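PDB 4GL6: hypothetical protein from Ruminococcus gnavus, which is of unknown function and belongs to the DUF5037 family, its core holding a mixed sheet packed against helices. Local coordinates for residues Q83-I88 with Y99-D104; A142-D147 with A175-Y180. All blocks are in the same frame, centred on the assembly; numbering follows the deposited sequence.

The two contacts illustrate how one sheet is built by pairing strands within it and by covering it with helices. Contact 2 joins two inner strands of the mixed sheet, and contact 1 lays helix 75-95 against strand 99-104 at its margin. Their centres are about 8 Å apart, because strands 99-104 and 140-147 are antiparallel neighbours: Tyr-100 N lies 2.8 Å from Tyr-145 O, and Gln-102 O lies 2.8 Å from Trp-143 N, both probable hydrogen bonds. Ile-88 of contact 1 also packs on Ala-142 of contact 2. No active site is assigned; a glycerol, probably from the crystallisation liquor, lies about 4 Å from the Ile-101 side chain of contact 1 without establishing a pocket.

Contact 1: Q83-I88 with Y99-D104; sequences QMESMI and YYIQGD
Glu-85 reaches from helix 75-95 to the backbone of Gly-103 on the neighbouring strand, and this polar grip is the hydrogen bond that joins 83-88 to 99-104. Gly-103 N donates to Glu-85 OE2 at 2.9 Å, approaching the anti lone pair of that oxygen, with an angle of 160° at the hydrogen. The carboxylate gets there because CG stands beside the backbone N (chi1 -71°) and the rest of the chain is extended. OE2 also forms a salt bridge with Arg-78, whose positive charge would help to keep the buried acid ionised. Gly-103 lacks the CB that would otherwise point at the helix, so the carboxylate can meet the strand backbone directly.

Apolar contact is centred on Ile-101. Its CG2 branch lies 3.8 Å from Glu-85 CA and 3.9 Å from Glu-85 CG, covering the aliphatic root of the acid, and stands 4.3 Å from Ile-88 CB. The other branch ends near the helix backbone, with Ile-101 CD1 3.9 Å from Glu-85 O.

The helix segment runs obliquely against the strand, 139° between their N-to-C directions, with the axes 7.5 Å apart at closest. Met-84, a selenomethionine, and Ile-88 both touch Ala-142 on strand 140-147 and Tyr-167 on helix 156-171, so helix 75-95 packs beside that second helix while spanning the two neighbouring strands of the mixed sheet.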
ATOM      1  N   GLN A  83      -1.237  -2.972   8.584  1.00 49.39           N
ATOM      2  CA  GLN A  83      -0.357  -3.862   9.350  1.00 53.98           C
ATOM      3  C   GLN A  83       1.017  -4.019   8.723  1.00 53.49           C
ATOM      4  O   GLN A  83       2.016  -4.062   9.439  1.00 61.38           O
ATOM      5  CB  GLN A  83      -1.012  -5.222   9.578  1.00 53.55           C
ATOM      6  CG  GLN A  83      -2.056  -5.159  10.664  1.00 56.02           C
ATOM      7  CD  GLN A  83      -3.008  -6.302  10.568  1.00 57.84           C
ATOM      8  OE1 GLN A  83      -2.869  -7.311  11.267  1.00 66.02           O
ATOM      9  NE2 GLN A  83      -3.963  -6.178   9.660  1.00 51.75           N
HETATM   10  N   MSE A  84       1.064  -4.119   7.399  1.00 56.28           N
HETATM   11  CA  MSE A  84       2.344  -4.235   6.660  1.00 54.82           C
HETATM   12  C   MSE A  84       3.182  -2.949   6.889  1.00 51.99           C
HETATM   13  O   MSE A  84       4.362  -3.015   7.218  1.00 50.44           O
HETATM   14  CB  MSE A  84       2.111  -4.507   5.164  1.00 45.72           C
HETATM   15  CG  MSE A  84       3.349  -5.027   4.444  1.00 44.82           C
HETATM   16 SE   MSE A  84       3.169  -4.939   2.532  0.75 38.77          SE
HETATM   17  CE  MSE A  84       4.840  -5.749   1.936  1.00 37.36           C
ATOM     18  N   GLU A  85       2.520  -1.806   6.754  1.00 51.64           N
ATOM     19  CA  GLU A  85       3.106  -0.493   7.022  1.00 52.52           C
ATOM     20  C   GLU A  85       3.652  -0.404   8.447  1.00 53.17           C
ATOM     21  O   GLU A  85       4.781   0.031   8.658  1.00 55.28           O
ATOM     22  CB  GLU A  85       2.053   0.601   6.793  1.00 54.69           C
ATOM     23  CG  GLU A  85       1.718   0.779   5.313  1.00 62.21           C
ATOM     24  CD  GLU A  85       0.457   1.573   5.038  1.00 64.10           C
ATOM     25  OE1 GLU A  85      -0.106   2.226   5.949  1.00 60.43           O
ATOM     26  OE2 GLU A  85       0.010   1.535   3.870  1.00 57.81           O
ATOM     27  N   SER A  86       2.856  -0.856   9.405  1.00 49.46           N
ATOM     28  CA  SER A  86       3.229  -0.807  10.810  1.00 53.88           C
ATOM     29  C   SER A  86       4.510  -1.611  11.104  1.00 54.43           C
ATOM     30  O   SER A  86       5.424  -1.115  11.762  1.00 52.02           O
ATOM     31  CB  SER A  86       2.067  -1.316  11.671  1.00 56.23           C
ATOM     32  OG  SER A  86       2.352  -1.127  13.037  1.00 59.33           O
HETATM   33  N   MSE A  87       4.552  -2.846  10.609  1.00 55.59           N
HETATM   34  CA  MSE A  87       5.711  -3.746  10.778  1.00 54.98           C
HETATM   35  C   MSE A  87       6.993  -3.205  10.109  1.00 53.20           C
HETATM   36  O   MSE A  87       8.096  -3.348  10.655  1.00 57.43           O
HETATM   37  CB  MSE A  87       5.373  -5.165  10.281  1.00 52.27           C
HETATM   38  CG  MSE A  87       4.373  -5.924  11.164  1.00 53.87           C
HETATM   39 SE   MSE A  87       3.820  -7.700  10.422  0.75 51.18          SE
HETATM   40  CE  MSE A  87       2.261  -7.188   9.375  1.00 46.31           C
ATOM     41  N   ILE A  88       6.847  -2.565   8.956  1.00 51.90           N
ATOM     42  CA  ILE A  88       7.988  -1.927   8.296  1.00 53.43           C
ATOM     43  C   ILE A  88       8.408  -0.667   9.077  1.00 54.54           C
ATOM     44  O   ILE A  88       9.607  -0.445   9.281  1.00 50.12           O
ATOM     45  CB  ILE A  88       7.693  -1.616   6.826  1.00 56.28           C
ATOM     46  CG1 ILE A  88       7.510  -2.939   6.076  1.00 59.33           C
ATOM     47  CG2 ILE A  88       8.857  -0.851   6.197  1.00 55.11           C
ATOM     48  CD1 ILE A  88       7.048  -2.782   4.656  1.00 59.98           C
ATOM     49  N   TYR A  99       9.214  10.232   6.524  1.00 48.20           N
ATOM     50  CA  TYR A  99       9.050   9.148   5.576  1.00 46.96           C
ATOM     51  C   TYR A  99       7.575   8.865   5.325  1.00 47.93           C
ATOM     52  O   TYR A  99       6.716   9.305   6.086  1.00 47.13           O
ATOM     53  CB  TYR A  99       9.706   7.848   6.115  1.00 47.36           C
ATOM     54  CG  TYR A  99       9.258   7.519   7.525  1.00 47.03           C
ATOM     55  CD1 TYR A  99       8.052   6.852   7.767  1.00 48.76           C
ATOM     56  CD2 TYR A  99      10.010   7.916   8.622  1.00 50.96           C
ATOM     57  CE1 TYR A  99       7.620   6.578   9.062  1.00 50.19           C
ATOM     58  CE2 TYR A  99       9.589   7.633   9.926  1.00 53.69           C
ATOM     59  CZ  TYR A  99       8.391   6.965  10.139  1.00 50.74           C
ATOM     60  OH  TYR A  99       7.978   6.698  11.416  1.00 52.64           O
ATOM     61  N   TYR A 100       7.300   8.108   4.271  1.00 46.85           N
ATOM     62  CA  TYR A 100       5.954   7.662   3.970  1.00 47.46           C
ATOM     63  C   TYR A 100       6.066   6.191   3.572  1.00 47.44           C
ATOM     64  O   TYR A 100       6.804   5.863   2.625  1.00 47.88           O
ATOM     65  CB  TYR A 100       5.331   8.492   2.855  1.00 48.69           C
ATOM     66  CG  TYR A 100       3.850   8.214   2.690  1.00 50.72           C
ATOM     67  CD1 TYR A 100       3.403   7.113   1.940  1.00 49.90           C
ATOM     68  CD2 TYR A 100       2.892   9.047   3.269  1.00 51.94           C
ATOM     69  CE1 TYR A 100       2.043   6.851   1.780  1.00 53.87           C
ATOM     70  CE2 TYR A 100       1.530   8.800   3.106  1.00 57.09           C
ATOM     71  CZ  TYR A 100       1.111   7.698   2.361  1.00 53.15           C
ATOM     72  OH  TYR A 100      -0.220   7.433   2.195  1.00 45.76           O
ATOM     73  N   ILE A 101       5.348   5.325   4.289  1.00 42.71           N
ATOM     74  CA  ILE A 101       5.352   3.897   4.026  1.00 40.19           C
ATOM     75  C   ILE A 101       4.011   3.565   3.396  1.00 41.96           C
ATOM     76  O   ILE A 101       2.968   3.702   4.037  1.00 46.93           O
ATOM     77  CB  ILE A 101       5.537   3.087   5.318  1.00 43.28           C
ATOM     78  CG1 ILE A 101       6.838   3.516   6.035  1.00 46.65           C
ATOM     79  CG2 ILE A 101       5.531   1.597   5.003  1.00 39.78           C
ATOM     80  CD1 ILE A 101       6.985   2.950   7.435  1.00 47.01           C
ATOM     81  N   GLN A 102       4.043   3.114   2.145  1.00 43.27           N
ATOM     82  CA  GLN A 102       2.833   2.762   1.394  1.00 42.59           C
ATOM     83  C   GLN A 102       2.742   1.241   1.172  1.00 47.09           C
ATOM     84  O   GLN A 102       3.536   0.664   0.425  1.00 51.02           O
ATOM     85  CB  GLN A 102       2.845   3.466   0.052  1.00 37.96           C
ATOM     86  CG  GLN A 102       1.539   3.393  -0.709  1.00 37.43           C
ATOM     87  CD  GLN A 102       1.706   3.841  -2.131  1.00 35.70           C
ATOM     88  OE1 GLN A 102       2.353   3.163  -2.924  1.00 38.97           O
ATOM     89  NE2 GLN A 102       1.103   4.951  -2.468  1.00 32.65           N
ATOM     90  N   GLY A 103       1.768   0.610   1.812  1.00 46.55           N
ATOM     91  CA  GLY A 103       1.534  -0.826   1.660  1.00 51.59           C
ATOM     92  C   GLY A 103       0.696  -1.073   0.424  1.00 48.24           C
ATOM     93  O   GLY A 103      -0.278  -0.363   0.207  1.00 48.64           O
ATOM     94  N   ASP A 104       1.069  -2.082  -0.365  1.00 49.69           N
ATOM     95  CA  ASP A 104       0.409  -2.446  -1.624  1.00 45.37           C
ATOM     96  C   ASP A 104       0.048  -3.932  -1.593  1.00 45.72           C
ATOM     97  O   ASP A 104       0.797  -4.777  -2.079  1.00 59.57           O
ATOM     98  CB  ASP A 104       1.351  -2.089  -2.791  1.00 44.17           C
ATOM     99  CG  ASP A 104       0.756  -2.369  -4.176  1.00 43.05           C
ATOM    100  OD1 ASP A 104      -0.477  -2.497  -4.356  1.00 45.07           O
ATOM    101  OD2 ASP A 104       1.567  -2.438  -5.104  1.00 44.43           O
TER

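Contact 2: A142-D147 with A175-Y180; sequences AWVYID and ALLYVY
Trp-143 and Tyr-178 face each other across two adjacent parallel strands, the first and last elements of a beta-alpha-beta unit whose connecting helix is 156-171. Their side chains lie side by side and point the same way, each with CG beside its own backbone N (chi1 -56° and -59°). The near-equal torsions bring the six-membered ring of the indole over the phenol as an offset stack, with planes 6° apart and centroids separated by 3.6 Å. Trp-143 CZ3 sits above the centre of the phenol ring, whereas Tyr-178 CD1 lies over the rim of the indole. Replacing Tyr-178 with an alanine would probably leave that face of the indole without its stacking partner and give Trp-143 more freedom to turn, since the bond from its NE1 to Asp-104 is weak.

Further along the strands, Tyr-145 and Tyr-180 repeat the side-by-side placement less completely: the rings tilt little against each other yet are so displaced, with centroids at 4.8 Å, that little of one lies over the other. Tyr-180 CE1 also comes to the edge of the indole, 4.1 Å from Trp-143 CE3. Tyr-215 of strand 215-220 stacks on Tyr-180 and carries the aromatic surface to the next strand, while Phe-206 of helix 204-210 meets Tyr-145 edge-to-face.

Aliphatic groups occupy the other face. Val-144 CG2 approaches Leu-177 CD1 at 4.1 Å, while Ile-146 CD1 meets Val-179 CG1. Helix 75-95 covers Ala-142 and Val-144 here, and helix 156-171 covers Leu-177.

Five backbone hydrogen bonds hold the strands in register. Val-144 O takes a nearly straight one from Tyr-180 N at 2.8 Å and is also approached by Val-179 CA at 3.4 Å in a CA-H...O contact.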
ATOM      1  N   ALA A 142       5.888  -3.127  -0.450  1.00 45.71           N
ATOM      2  CA  ALA A 142       5.951  -1.910   0.366  1.00 43.73           C
ATOM      3  C   ALA A 142       6.738  -0.884  -0.417  1.00 40.10           C
ATOM      4  O   ALA A 142       7.842  -1.200  -0.875  1.00 41.28           O
ATOM      5  CB  ALA A 142       6.617  -2.184   1.681  1.00 40.20           C
ATOM      6  N   TRP A 143       6.152   0.304  -0.603  1.00 37.27           N
ATOM      7  CA  TRP A 143       6.790   1.435  -1.284  1.00 37.23           C
ATOM      8  C   TRP A 143       7.088   2.431  -0.203  1.00 39.83           C
ATOM      9  O   TRP A 143       6.195   3.143   0.245  1.00 44.11           O
ATOM     10  CB  TRP A 143       5.882   2.008  -2.375  1.00 36.75           C
ATOM     11  CG  TRP A 143       5.477   0.947  -3.358  1.00 36.26           C
ATOM     12  CD1 TRP A 143       4.372   0.104  -3.296  1.00 36.35           C
ATOM     13  CD2 TRP A 143       6.192   0.546  -4.546  1.00 33.87           C
ATOM     14  NE1 TRP A 143       4.357  -0.755  -4.351  1.00 36.98           N
ATOM     15  CE2 TRP A 143       5.417  -0.537  -5.147  1.00 37.77           C
ATOM     16  CE3 TRP A 143       7.344   0.967  -5.164  1.00 38.16           C
ATOM     17  CZ2 TRP A 143       5.813  -1.164  -6.328  1.00 40.10           C
ATOM     18  CZ3 TRP A 143       7.736   0.343  -6.349  1.00 41.96           C
ATOM     19  CH2 TRP A 143       6.992  -0.707  -6.911  1.00 42.74           C
ATOM     20  N   VAL A 144       8.349   2.456   0.230  1.00 40.58           N
ATOM     21  CA  VAL A 144       8.824   3.345   1.273  1.00 40.59           C
ATOM     22  C   VAL A 144       9.550   4.533   0.639  1.00 42.14           C
ATOM     23  O   VAL A 144      10.459   4.355  -0.173  1.00 45.41           O
ATOM     24  CB  VAL A 144       9.777   2.625   2.217  1.00 41.12           C
ATOM     25  CG1 VAL A 144      10.247   3.580   3.303  1.00 39.90           C
ATOM     26  CG2 VAL A 144       9.075   1.414   2.837  1.00 41.21           C
ATOM     27  N   TYR A 145       9.151   5.739   1.040  1.00 43.54           N
ATOM     28  CA  TYR A 145       9.725   7.007   0.574  1.00 40.82           C
ATOM     29  C   TYR A 145      10.332   7.727   1.787  1.00 40.89           C
ATOM     30  O   TYR A 145       9.588   8.100   2.686  1.00 41.84           O
ATOM     31  CB  TYR A 145       8.615   7.839  -0.097  1.00 43.04           C
ATOM     32  CG  TYR A 145       8.038   7.139  -1.314  1.00 41.16           C
ATOM     33  CD1 TYR A 145       8.696   7.192  -2.543  1.00 41.52           C
ATOM     34  CD2 TYR A 145       6.877   6.374  -1.222  1.00 40.59           C
ATOM     35  CE1 TYR A 145       8.203   6.525  -3.653  1.00 41.60           C
ATOM     36  CE2 TYR A 145       6.370   5.702  -2.328  1.00 41.38           C
ATOM     37  CZ  TYR A 145       7.041   5.782  -3.545  1.00 40.83           C
ATOM     38  OH  TYR A 145       6.560   5.133  -4.654  1.00 40.82           O
ATOM     39  N   ILE A 146      11.667   7.867   1.827  1.00 39.03           N
ATOM     40  CA  ILE A 146      12.393   8.475   2.948  1.00 41.69           C
ATOM     41  C   ILE A 146      12.957   9.847   2.589  1.00 44.30           C
ATOM     42  O   ILE A 146      13.460  10.034   1.482  1.00 43.32           O
ATOM     43  CB  ILE A 146      13.590   7.591   3.384  1.00 42.22           C
ATOM     44  CG1 ILE A 146      13.111   6.217   3.861  1.00 41.60           C
ATOM     45  CG2 ILE A 146      14.370   8.263   4.511  1.00 43.31           C
ATOM     46  CD1 ILE A 146      14.236   5.262   4.205  1.00 43.20           C
ATOM     47  N   ASP A 147      12.878  10.784   3.541  1.00 48.85           N
ATOM     48  CA  ASP A 147      13.482  12.117   3.425  1.00 48.47           C
ATOM     49  C   ASP A 147      14.916  11.851   3.837  1.00 50.72           C
ATOM     50  O   ASP A 147      15.206  11.654   5.023  1.00 55.25           O
ATOM     51  CB  ASP A 147      12.787  13.119   4.359  1.00 49.88           C
ATOM     52  CG  ASP A 147      13.347  14.526   4.270  1.00 54.35           C
ATOM     53  OD1 ASP A 147      14.483  14.710   3.779  1.00 55.54           O
ATOM     54  OD2 ASP A 147      12.629  15.458   4.715  1.00 56.70           O
ATOM     55  N   ALA A 175       7.411 -11.352  -0.246  1.00 41.94           N
ATOM     56  CA  ALA A 175       7.090  -9.912  -0.265  1.00 41.58           C
ATOM     57  C   ALA A 175       8.231  -9.084  -0.854  1.00 42.07           C
ATOM     58  O   ALA A 175       9.390  -9.498  -0.774  1.00 42.82           O
ATOM     59  CB  ALA A 175       6.752  -9.419   1.140  1.00 39.16           C
ATOM     60  N   LEU A 176       7.888  -7.925  -1.434  1.00 39.94           N
ATOM     61  CA  LEU A 176       8.855  -7.007  -2.055  1.00 37.42           C
ATOM     62  C   LEU A 176       9.028  -5.745  -1.206  1.00 38.15           C
ATOM     63  O   LEU A 176       8.093  -5.310  -0.520  1.00 37.03           O
ATOM     64  CB  LEU A 176       8.418  -6.596  -3.467  1.00 34.93           C
ATOM     65  CG  LEU A 176       8.461  -7.727  -4.501  1.00 34.44           C
ATOM     66  CD1 LEU A 176       7.303  -8.695  -4.303  1.00 33.67           C
ATOM     67  CD2 LEU A 176       8.470  -7.201  -5.920  1.00 34.48           C
ATOM     68  N   LEU A 177      10.229  -5.167  -1.274  1.00 40.30           N
ATOM     69  CA  LEU A 177      10.574  -3.909  -0.587  1.00 38.90           C
ATOM     70  C   LEU A 177      11.182  -2.939  -1.588  1.00 40.18           C
ATOM     71  O   LEU A 177      12.100  -3.311  -2.334  1.00 38.81           O
ATOM     72  CB  LEU A 177      11.601  -4.152   0.512  1.00 39.91           C
ATOM     73  CG  LEU A 177      12.065  -2.939   1.344  1.00 41.29           C
ATOM     74  CD1 LEU A 177      10.912  -2.179   1.989  1.00 39.24           C
ATOM     75  CD2 LEU A 177      13.047  -3.386   2.416  1.00 42.34           C
ATOM     76  N   TYR A 178      10.672  -1.705  -1.585  1.00 42.62           N
ATOM     77  CA  TYR A 178      11.202  -0.596  -2.394  1.00 41.37           C
ATOM     78  C   TYR A 178      11.470   0.567  -1.415  1.00 41.75           C
ATOM     79  O   TYR A 178      10.579   0.928  -0.635  1.00 45.09           O
ATOM     80  CB  TYR A 178      10.209  -0.187  -3.479  1.00 37.82           C
ATOM     81  CG  TYR A 178       9.821  -1.293  -4.448  1.00 37.05           C
ATOM     82  CD1 TYR A 178       8.710  -2.132  -4.203  1.00 42.00           C
ATOM     83  CD2 TYR A 178      10.520  -1.485  -5.623  1.00 36.10           C
ATOM     84  CE1 TYR A 178       8.345  -3.146  -5.098  1.00 40.24           C
ATOM     85  CE2 TYR A 178      10.163  -2.485  -6.525  1.00 39.60           C
ATOM     86  CZ  TYR A 178       9.077  -3.311  -6.265  1.00 42.18           C
ATOM     87  OH  TYR A 178       8.730  -4.300  -7.155  1.00 52.87           O
ATOM     88  N   VAL A 179      12.697   1.077  -1.382  1.00 40.51           N
ATOM     89  CA  VAL A 179      13.054   2.183  -0.488  1.00 41.23           C
ATOM     90  C   VAL A 179      13.680   3.255  -1.326  1.00 44.01           C
ATOM     91  O   VAL A 179      14.758   3.049  -1.882  1.00 46.19           O
ATOM     92  CB  VAL A 179      14.022   1.764   0.643  1.00 45.15           C
ATOM     93  CG1 VAL A 179      14.296   2.955   1.564  1.00 43.44           C
ATOM     94  CG2 VAL A 179      13.423   0.611   1.446  1.00 42.54           C
ATOM     95  N   TYR A 180      12.981   4.383  -1.429  1.00 51.16           N
ATOM     96  CA  TYR A 180      13.435   5.570  -2.168  1.00 45.63           C
ATOM     97  C   TYR A 180      14.044   6.544  -1.173  1.00 44.79           C
ATOM     98  O   TYR A 180      13.393   6.866  -0.173  1.00 48.44           O
ATOM     99  CB  TYR A 180      12.251   6.242  -2.873  1.00 44.20           C
ATOM    100  CG  TYR A 180      11.705   5.495  -4.066  1.00 42.54           C
ATOM    101  CD1 TYR A 180      10.772   4.483  -3.912  1.00 43.33           C
ATOM    102  CD2 TYR A 180      12.087   5.844  -5.374  1.00 46.47           C
ATOM    103  CE1 TYR A 180      10.257   3.804  -5.019  1.00 45.34           C
ATOM    104  CE2 TYR A 180      11.577   5.171  -6.484  1.00 50.51           C
ATOM    105  CZ  TYR A 180      10.662   4.146  -6.293  1.00 45.84           C
ATOM    106  OH  TYR A 180      10.132   3.492  -7.365  1.00 54.49           O
TER